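Putative TetR-family transcriptional regulator (Rhodococcus sp., PDB 2G3B) is thought to act as a DNA-binding transcriptional repressor of the TetR family, recognising cis-regulatory DNA through a predicted helix-turn-helix motif. Local coordinates at residues A[171-174]-A[175-179]; A[87-91]-A[92-96]; A[145-148]-A[149-152]. All blocks are in the same frame, centred on the assembly; numbering follows the deposited sequence.

Contact 1: A[171-174]-A[175-179]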
ATOM      1  N   ILE A 171       6.496   7.787   8.018  1.00 31.83           N
ATOM      2  CA  ILE A 171       7.763   7.174   8.254  1.00 31.94           C
ATOM      3  C   ILE A 171       8.788   7.948   7.401  1.00 31.41           C
ATOM      4  O   ILE A 171       8.460   8.375   6.269  1.00 29.09           O
ATOM      5  CB  ILE A 171       7.693   5.649   7.870  1.00 31.69           C
ATOM      6  CG1 ILE A 171       8.977   4.959   8.372  1.00 32.73           C
ATOM      7  CG2 ILE A 171       7.452   5.508   6.362  1.00 32.05           C
ATOM      8  CD1 ILE A 171       9.097   3.432   8.144  1.00 34.06           C
ATOM      9  N   SER A 172      10.007   8.140   7.934  1.00 31.77           N
ATOM     10  CA  SER A 172      11.054   8.866   7.218  1.00 32.00           C
ATOM     11  C   SER A 172      11.639   7.981   6.131  1.00 32.28           C
ATOM     12  O   SER A 172      11.589   6.710   6.209  1.00 31.07           O
ATOM     13  CB  SER A 172      12.196   9.274   8.180  1.00 33.32           C
ATOM     14  OG  SER A 172      12.804   8.062   8.738  1.00 34.04           O
ATOM     15  N   THR A 173      12.298   8.618   5.165  1.00 29.22           N
ATOM     16  CA  THR A 173      13.012   7.916   4.119  1.00 30.21           C
ATOM     17  C   THR A 173      14.055   6.935   4.736  1.00 32.44           C
ATOM     18  O   THR A 173      14.094   5.740   4.362  1.00 29.83           O
ATOM     19  CB  THR A 173      13.744   8.932   3.179  1.00 33.07           C
ATOM     20  OG1 THR A 173      12.771   9.872   2.709  1.00 29.99           O
ATOM     21  CG2 THR A 173      14.348   8.213   1.963  1.00 32.58           C
ATOM     22  N   GLU A 174      14.878   7.449   5.654  1.00 31.60           N
ATOM     23  CA  GLU A 174      15.976   6.646   6.219  1.00 33.33           C
ATOM     24  C   GLU A 174      15.416   5.477   7.045  1.00 33.54           C
ATOM     25  O   GLU A 174      16.031   4.395   7.050  1.00 32.34           O
ATOM     26  CB  GLU A 174      16.944   7.514   7.034  1.00 34.71           C
ATOM     27  CG  GLU A 174      16.403   8.166   8.322  1.00 37.48           C
ATOM     28  CD  GLU A 174      15.699   9.552   8.116  1.00 42.10           C
ATOM     29  OE1 GLU A 174      15.346   9.952   6.956  1.00 33.91           O
ATOM     30  OE2 GLU A 174      15.492  10.212   9.167  1.00 42.77           O
ATOM     31  N   ASP A 175      14.258   5.678   7.723  1.00 31.81           N
ATOM     32  CA  ASP A 175      13.642   4.568   8.458  1.00 33.32           C
ATOM     33  C   ASP A 175      13.167   3.491   7.493  1.00 32.87           C
ATOM     34  O   ASP A 175      13.415   2.310   7.682  1.00 32.73           O
ATOM     35  CB  ASP A 175      12.438   5.047   9.311  1.00 33.07           C
ATOM     36  CG  ASP A 175      12.845   5.424  10.721  1.00 38.37           C
ATOM     37  OD1 ASP A 175      14.076   5.618  10.979  1.00 38.06           O
ATOM     38  OD2 ASP A 175      11.937   5.527  11.567  1.00 41.08           O
ATOM     39  N   ALA A 176      12.445   3.915   6.470  1.00 32.29           N
ATOM     40  CA  ALA A 176      11.911   2.984   5.454  1.00 32.49           C
ATOM     41  C   ALA A 176      13.024   2.145   4.760  1.00 32.87           C
ATOM     42  O   ALA A 176      12.888   0.938   4.573  1.00 30.85           O
ATOM     43  CB  ALA A 176      11.027   3.782   4.418  1.00 31.42           C
ATOM     44  N   ARG A 177      14.139   2.799   4.405  1.00 31.38           N
ATOM     45  CA  ARG A 177      15.299   2.090   3.832  1.00 30.81           C
ATOM     46  C   ARG A 177      15.913   1.094   4.801  1.00 30.02           C
ATOM     47  O   ARG A 177      16.252  -0.022   4.399  1.00 29.36           O
ATOM     48  CB  ARG A 177      16.328   3.127   3.318  1.00 30.14           C
ATOM     49  CG  ARG A 177      15.737   3.874   2.094  1.00 26.93           C
ATOM     50  CD  ARG A 177      16.595   5.166   1.696  1.00 33.32           C
ATOM     51  NE  ARG A 177      17.989   4.779   1.355  1.00 32.20           N
ATOM     52  CZ  ARG A 177      18.348   4.308   0.161  1.00 33.51           C
ATOM     53  NH1 ARG A 177      17.442   4.116  -0.799  1.00 33.21           N
ATOM     54  NH2 ARG A 177      19.606   4.032  -0.075  1.00 32.42           N
ATOM     55  N   SER A 178      16.048   1.505   6.059  1.00 28.57           N
ATOM     56  CA  SER A 178      16.667   0.665   7.069  1.00 29.61           C
ATOM     57  C   SER A 178      15.767  -0.529   7.242  1.00 30.37           C
ATOM     58  O   SER A 178      16.272  -1.630   7.411  1.00 29.01           O
ATOM     59  CB  SER A 178      16.745   1.356   8.424  1.00 28.30           C
ATOM     60  OG  SER A 178      17.461   0.492   9.335  1.00 33.34           O
ATOM     61  N   HIS A 179      14.425  -0.342   7.218  1.00 30.24           N
ATOM     62  CA  HIS A 179      13.543  -1.536   7.491  1.00 31.68           C
ATOM     63  C   HIS A 179      13.612  -2.539   6.344  1.00 32.46           C
ATOM     64  O   HIS A 179      13.562  -3.775   6.555  1.00 32.13           O
ATOM     65  CB  HIS A 179      12.071  -1.124   7.661  1.00 31.79           C
ATOM     66  CG  HIS A 179      11.799  -0.189   8.807  1.00 32.83           C
ATOM     67  ND1 HIS A 179      12.627  -0.072   9.898  1.00 34.35           N
ATOM     68  CD2 HIS A 179      10.781   0.689   9.015  1.00 31.87           C
ATOM     69  CE1 HIS A 179      12.155   0.847  10.715  1.00 32.29           C
ATOM     70  NE2 HIS A 179      11.008   1.279  10.229  1.00 34.72           N
TER
HETATM   71  O   HOH W   1      10.143   7.486  10.713  1.00 30.13           O
HETATM   72  O   HOH W   2      13.887   8.757  11.223  1.00 36.09           O

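Contact 2: A[87-91]-A[92-96]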
ATOM      1  N   GLU A  87      13.598   1.782  -4.641  1.00 35.94           N
ATOM      2  CA  GLU A  87      12.167   2.193  -4.664  1.00 36.49           C
ATOM      3  C   GLU A  87      11.822   3.369  -3.754  1.00 34.30           C
ATOM      4  O   GLU A  87      10.790   4.077  -3.925  1.00 33.63           O
ATOM      5  CB  GLU A  87      11.316   0.978  -4.211  1.00 37.14           C
ATOM      6  CG  GLU A  87      11.479  -0.290  -5.049  1.00 40.28           C
ATOM      7  CD  GLU A  87      10.929  -0.121  -6.489  1.00 46.80           C
ATOM      8  OE1 GLU A  87      10.085   0.752  -6.727  1.00 47.38           O
ATOM      9  OE2 GLU A  87      11.350  -0.877  -7.373  1.00 49.06           O
ATOM     10  N   ILE A  88      12.662   3.559  -2.747  1.00 33.94           N
ATOM     11  CA  ILE A  88      12.423   4.564  -1.715  1.00 33.80           C
ATOM     12  C   ILE A  88      13.663   5.416  -1.526  1.00 35.01           C
ATOM     13  O   ILE A  88      14.599   5.018  -0.858  1.00 33.12           O
ATOM     14  CB  ILE A  88      11.863   3.983  -0.380  1.00 35.34           C
ATOM     15  CG1 ILE A  88      10.536   3.239  -0.626  1.00 33.78           C
ATOM     16  CG2 ILE A  88      11.736   5.112   0.708  1.00 34.37           C
ATOM     17  CD1 ILE A  88      10.049   2.425   0.585  1.00 34.41           C
ATOM     18  N   GLN A  89      13.627   6.610  -2.142  1.00 33.57           N
ATOM     19  CA  GLN A  89      14.763   7.545  -2.232  1.00 35.05           C
ATOM     20  C   GLN A  89      14.211   8.930  -2.344  1.00 32.92           C
ATOM     21  O   GLN A  89      13.163   9.121  -2.953  1.00 30.83           O
ATOM     22  CB  GLN A  89      15.652   7.334  -3.504  1.00 35.14           C
ATOM     23  CG  GLN A  89      16.112   5.926  -3.756  1.00 36.57           C
ATOM     24  CD  GLN A  89      17.161   5.853  -4.877  1.00 37.31           C
ATOM     25  OE1 GLN A  89      18.199   6.522  -4.815  1.00 38.34           O
ATOM     26  NE2 GLN A  89      16.873   5.073  -5.914  1.00 30.18           N
ATOM     27  N   ASP A  90      14.891   9.886  -1.720  1.00 34.34           N
ATOM     28  CA  ASP A  90      14.547  11.309  -1.806  1.00 35.83           C
ATOM     29  C   ASP A  90      15.146  11.880  -3.096  1.00 36.77           C
ATOM     30  O   ASP A  90      16.110  12.682  -3.046  1.00 36.03           O
ATOM     31  CB  ASP A  90      15.167  12.083  -0.630  1.00 36.25           C
ATOM     32  CG  ASP A  90      14.569  11.712   0.713  1.00 40.43           C
ATOM     33  OD1 ASP A  90      13.385  11.305   0.759  1.00 39.95           O
ATOM     34  OD2 ASP A  90      15.301  11.802   1.750  1.00 46.72           O
ATOM     35  N   ARG A  91      14.657  11.384  -4.223  1.00 36.28           N
ATOM     36  CA  ARG A  91      14.995  11.894  -5.571  1.00 36.28           C
ATOM     37  C   ARG A  91      13.685  12.169  -6.287  1.00 35.66           C
ATOM     38  O   ARG A  91      12.741  11.425  -6.155  1.00 35.06           O
ATOM     39  CB  ARG A  91      15.761  10.892  -6.410  1.00 35.55           C
ATOM     40  CG  ARG A  91      17.065  10.459  -5.780  1.00 43.78           C
ATOM     41  CD  ARG A  91      18.033  10.098  -6.879  1.00 51.34           C
ATOM     42  NE  ARG A  91      18.565   8.769  -6.680  1.00 53.57           N
ATOM     43  CZ  ARG A  91      19.291   8.119  -7.579  1.00 53.64           C
ATOM     44  NH1 ARG A  91      19.579   8.677  -8.759  1.00 53.65           N
ATOM     45  NH2 ARG A  91      19.737   6.904  -7.281  1.00 54.94           N
ATOM     46  N   PRO A  92      13.606  13.308  -7.012  1.00 36.91           N
ATOM     47  CA  PRO A  92      12.318  13.754  -7.533  1.00 36.33           C
ATOM     48  C   PRO A  92      11.586  12.720  -8.366  1.00 36.66           C
ATOM     49  O   PRO A  92      10.378  12.540  -8.152  1.00 37.67           O
ATOM     50  CB  PRO A  92      12.664  15.041  -8.364  1.00 36.96           C
ATOM     51  CG  PRO A  92      14.025  15.456  -7.852  1.00 37.55           C
ATOM     52  CD  PRO A  92      14.712  14.233  -7.279  1.00 36.25           C
ATOM     53  N   GLU A  93      12.284  12.043  -9.291  1.00 36.59           N
ATOM     54  CA  GLU A  93      11.661  11.021 -10.116  1.00 37.00           C
ATOM     55  C   GLU A  93      11.142   9.828  -9.332  1.00 36.56           C
ATOM     56  O   GLU A  93      10.086   9.290  -9.660  1.00 36.02           O
ATOM     57  CB  GLU A  93      12.582  10.487 -11.195  1.00 36.53           C
ATOM     58  CG  GLU A  93      12.770  11.428 -12.405  1.00 40.07           C
ATOM     59  CD  GLU A  93      13.204  10.643 -13.625  1.00 45.10           C
ATOM     60  OE1 GLU A  93      13.025  11.163 -14.725  1.00 43.55           O
ATOM     61  OE2 GLU A  93      13.704   9.479 -13.485  1.00 49.05           O
ATOM     62  N   VAL A  94      11.911   9.383  -8.336  1.00 36.09           N
ATOM     63  CA  VAL A  94      11.508   8.252  -7.510  1.00 34.33           C
ATOM     64  C   VAL A  94      10.292   8.607  -6.691  1.00 33.89           C
ATOM     65  O   VAL A  94       9.399   7.777  -6.532  1.00 31.96           O
ATOM     66  CB  VAL A  94      12.705   7.725  -6.625  1.00 35.85           C
ATOM     67  CG1 VAL A  94      12.278   6.616  -5.667  1.00 33.35           C
ATOM     68  CG2 VAL A  94      13.845   7.191  -7.542  1.00 36.04           C
ATOM     69  N   VAL A  95      10.235   9.849  -6.185  1.00 33.04           N
ATOM     70  CA  VAL A  95       9.092  10.272  -5.374  1.00 33.83           C
ATOM     71  C   VAL A  95       7.871  10.300  -6.284  1.00 34.20           C
ATOM     72  O   VAL A  95       6.768   9.828  -5.933  1.00 31.61           O
ATOM     73  CB  VAL A  95       9.331  11.688  -4.738  1.00 32.64           C
ATOM     74  CG1 VAL A  95       8.041  12.301  -4.210  1.00 35.03           C
ATOM     75  CG2 VAL A  95      10.359  11.584  -3.604  1.00 37.38           C
ATOM     76  N   GLU A  96       8.045  10.934  -7.441  1.00 34.42           N
ATOM     77  CA  GLU A  96       6.926  11.002  -8.385  1.00 32.07           C
ATOM     78  C   GLU A  96       6.443   9.621  -8.807  1.00 31.19           C
ATOM     79  O   GLU A  96       5.239   9.383  -8.847  1.00 31.40           O
ATOM     80  CB  GLU A  96       7.294  11.836  -9.590  1.00 32.50           C
ATOM     81  CG  GLU A  96       6.052  12.070 -10.451  1.00 33.34           C
ATOM     82  CD  GLU A  96       6.395  12.685 -11.742  1.00 33.66           C
ATOM     83  OE1 GLU A  96       6.899  11.959 -12.614  1.00 31.54           O
ATOM     84  OE2 GLU A  96       6.217  13.909 -11.863  1.00 32.10           O
TER

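Contact 3: A[145-148]-A[149-152]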
ATOM      1  N   SER A 145      14.664 -22.987   1.152  1.00 52.05           N
ATOM      2  CA  SER A 145      13.381 -23.098   1.836  1.00 51.46           C
ATOM      3  C   SER A 145      12.359 -22.094   1.271  1.00 50.34           C
ATOM      4  O   SER A 145      11.170 -22.403   1.144  1.00 50.89           O
ATOM      5  CB  SER A 145      13.555 -22.876   3.350  1.00 51.95           C
ATOM      6  OG  SER A 145      13.459 -21.474   3.680  1.00 52.63           O
ATOM      7  N   LEU A 146      12.815 -20.903   0.911  1.00 48.94           N
ATOM      8  CA  LEU A 146      11.906 -19.897   0.361  1.00 47.20           C
ATOM      9  C   LEU A 146      11.248 -20.334  -0.948  1.00 45.47           C
ATOM     10  O   LEU A 146      11.915 -20.888  -1.823  1.00 43.75           O
ATOM     11  CB  LEU A 146      12.644 -18.583   0.178  1.00 48.17           C
ATOM     12  CG  LEU A 146      13.172 -17.973   1.480  1.00 50.14           C
ATOM     13  CD1 LEU A 146      14.285 -16.942   1.202  1.00 50.35           C
ATOM     14  CD2 LEU A 146      12.042 -17.330   2.299  1.00 51.19           C
ATOM     15  N   ASP A 147       9.936 -20.144  -1.040  1.00 43.89           N
ATOM     16  CA  ASP A 147       9.222 -20.251  -2.300  1.00 44.17           C
ATOM     17  C   ASP A 147       9.389 -18.871  -2.968  1.00 43.84           C
ATOM     18  O   ASP A 147       8.955 -17.819  -2.402  1.00 43.62           O
ATOM     19  CB  ASP A 147       7.746 -20.650  -2.070  1.00 44.44           C
ATOM     20  CG  ASP A 147       7.005 -21.069  -3.374  1.00 49.50           C
ATOM     21  OD1 ASP A 147       7.594 -21.075  -4.490  1.00 51.62           O
ATOM     22  OD2 ASP A 147       5.791 -21.394  -3.281  1.00 52.09           O
ATOM     23  N   PRO A 148      10.107 -18.850  -4.120  1.00 42.65           N
ATOM     24  CA  PRO A 148      10.451 -17.637  -4.880  1.00 41.18           C
ATOM     25  C   PRO A 148       9.287 -16.699  -5.136  1.00 40.25           C
ATOM     26  O   PRO A 148       9.392 -15.521  -4.821  1.00 38.96           O
ATOM     27  CB  PRO A 148      10.972 -18.185  -6.212  1.00 40.76           C
ATOM     28  CG  PRO A 148      11.585 -19.518  -5.837  1.00 41.33           C
ATOM     29  CD  PRO A 148      10.713 -20.064  -4.722  1.00 42.72           C
ATOM     30  N   GLN A 149       8.202 -17.217  -5.700  1.00 39.40           N
ATOM     31  CA  GLN A 149       7.077 -16.395  -6.090  1.00 41.23           C
ATOM     32  C   GLN A 149       6.435 -15.696  -4.876  1.00 39.58           C
ATOM     33  O   GLN A 149       6.351 -14.475  -4.841  1.00 40.84           O
ATOM     34  CB  GLN A 149       6.063 -17.239  -6.883  1.00 43.15           C
ATOM     35  CG  GLN A 149       4.685 -16.631  -7.008  1.00 48.41           C
ATOM     36  CD  GLN A 149       4.733 -15.505  -7.943  1.00 52.09           C
ATOM     37  OE1 GLN A 149       5.774 -15.284  -8.551  1.00 55.37           O
ATOM     38  NE2 GLN A 149       3.630 -14.756  -8.071  1.00 54.83           N
ATOM     39  N   PRO A 150       5.992 -16.457  -3.860  1.00 39.38           N
ATOM     40  CA  PRO A 150       5.459 -15.803  -2.652  1.00 37.94           C
ATOM     41  C   PRO A 150       6.373 -14.809  -1.972  1.00 35.93           C
ATOM     42  O   PRO A 150       5.895 -13.778  -1.491  1.00 35.93           O
ATOM     43  CB  PRO A 150       5.186 -16.992  -1.726  1.00 37.91           C
ATOM     44  CG  PRO A 150       4.854 -18.055  -2.695  1.00 39.67           C
ATOM     45  CD  PRO A 150       5.846 -17.915  -3.764  1.00 38.87           C
ATOM     46  N   THR A 151       7.658 -15.114  -1.898  1.00 34.36           N
ATOM     47  CA  THR A 151       8.651 -14.219  -1.312  1.00 32.86           C
ATOM     48  C   THR A 151       8.736 -12.881  -2.080  1.00 33.67           C
ATOM     49  O   THR A 151       8.806 -11.801  -1.479  1.00 33.33           O
ATOM     50  CB  THR A 151      10.017 -14.906  -1.229  1.00 33.89           C
ATOM     51  OG1 THR A 151       9.891 -16.135  -0.454  1.00 34.75           O
ATOM     52  CG2 THR A 151      11.016 -14.027  -0.489  1.00 31.48           C
ATOM     53  N   ALA A 152       8.713 -12.970  -3.403  1.00 32.87           N
ATOM     54  CA  ALA A 152       8.824 -11.798  -4.271  1.00 33.01           C
ATOM     55  C   ALA A 152       7.556 -11.001  -4.152  1.00 32.67           C
ATOM     56  O   ALA A 152       7.607  -9.776  -4.096  1.00 32.55           O
ATOM     57  CB  ALA A 152       9.041 -12.243  -5.720  1.00 33.20           C
TER
HETATM   58  O   HOH W   3       7.365 -19.930  -6.588  1.00 40.41           O

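Contact 1: A[171-174]-A[175-179]
Ile171 and His179, eight residues apart in sequence, close the tight side of this helix start. Extended beyond a CG1 that lies anti to the backbone N (chi1 -170°), Ile171 brings CD1 obliquely to the imidazole, 3.3 Å from His179 CD2. On the way CG1 rests against Asp175 CB at 3.6 Å, and CD1 meets Ala176 CB at 4.2 Å, a hydrophobic staple joining the residue before the N-cap to the helix's first turn. Asp175 O sits over the centre of the imidazole face, 3.2 Å above its plane.

The other side is wetter. Ser172 is the N-cap, and its OG accepts from Asp175 N at 3.0 Å. The direct return bond of a capping box is replaced by a water that accepts from Ser172 N and donates to Asp175 OD2. A second bridges Ser172 OG and Glu174 OE2, with a weak bond to Asp175 OD1, between two acidic side chains that would probably repel each other. With an alanine here the N-cap oxygen is gone, and Asp175 N would probably lose its capping partner and the second water one of its holds.

Thr173 OG1 bonds to Asp90 and Trp166, and Arg177 NH1 to Ile88 O, tying helix 173-188 to the loop before helix 92-110. Ile171 also packs on Arg165 and Trp166 of helix 148-167, while Ile171 and His179 reach Val153 and Thr154 of the second subunit.

Contact 2: A[87-91]-A[92-96]
Val94 holds CG1 anti to its own N (chi1 175°), which turns that methyl back along the incoming loop to Glu87 O at 3.4 Å and leaves CG2 under the amide of Gln89. Gln89, with CG beside the backbone N (chi1 -51°) and the chain then extended, crosses Val94 obliquely, its NE2 4.0 Å from CG2. The other end of the same amide is gripped side-on by Arg91: NE and NH2 both donate to Gln89 OE1, NE at 2.9 Å. The oxygen lies nearly in the guanidinium plane, yet NE stands 55° out of the amide's own carbonyl plane, so this bond misses the lone-pair direction. NE2 is spoken for by Gly86 O, and together these bonds should stop the amide from flipping.

Asp90 is the centre of an inverse gamma turn, with a weak bond from Arg91 N to Gln89 O, and the chain then enters helix 92-110 with Arg91 as N-cap and Pro92 in the first helical position. Arg91 O accepts from Val95 N at 3.0 Å, closing the first turn, while Val95 CG2 lies 3.8 Å from Gln89 O.

Tyr65 of helix 47-66 packs on Gln89, Arg91 and Val94, and Arg91 NH2 has a second partner in Glu68, a salt bridge. Val95 packs on Trp166, and Glu87 forms a salt bridge with Arg66.

Contact 3: A[145-148]-A[149-152]
Asp147 and Pro150 meet obliquely across the first turn of helix 148-167. With its CG anti to the backbone N (chi1 -168°), Asp147 puts its carboxylate against Pro150 CD and CG. The side chain makes no capping bond, and Pro150, at N3, has no N-H to offer one. Asp147 CG comes to 3.4 Å from Pro150 CD, and Asp147 OD2 to 3.5 Å from Pro150 CG.

Thr151 turns to the backbone carbonyl of Asp147: Thr151 OG1, beside its own N (chi1 -57°), donates to Asp147 O at 2.7 Å, standing 44° out of the carbonyl plane. Thr151 N donates to the same oxygen at 3.0 Å, so two donors from one residue grip a single acceptor and should fix the hydroxyl's rotation. Leu146 crosses Thr151 at about a right angle, CD2 lying 3.7 Å from OG1. One residue on, Ala152 N donates to Pro148 O at 3.0 Å. A water accepts from Gln149 N; its link to Asp147 OD1 is so short as to be doubtful.

Pro148 and Thr151 pack on helix 115-139, and Pro150 touches His179 of the second subunit. This is a proline-rich helix start: Asp147 occupies the N-cap, and Pro148 and Pro150 fall in the first turn, where backbone nitrogens have no carbonyl of a preceding turn to bond, so their missing N-H groups cost the helix little.

All three contacts are helix starts in the all-helical C-terminal part of the chain, met in the order contact 2, contact 3, contact 1. Contacts 2 and 1 touch, their centres about 13 Å apart, so the beginnings of helices 92-110 and 173-188 are knitted together, with Trp166 of helix 148-167 beside both. Contact 3 stands apart, its centre about 24 Å from that of contact 1 and about 27 Å from that of contact 2. Across the dimer, however, His179 of one subunit packs on Pro150 of the other, joining contacts 1 and 3. Helices 148-167 and 173-188 therefore both line the subunit interface, consistent with the four-helix dimer bundle of TetR-family regulators.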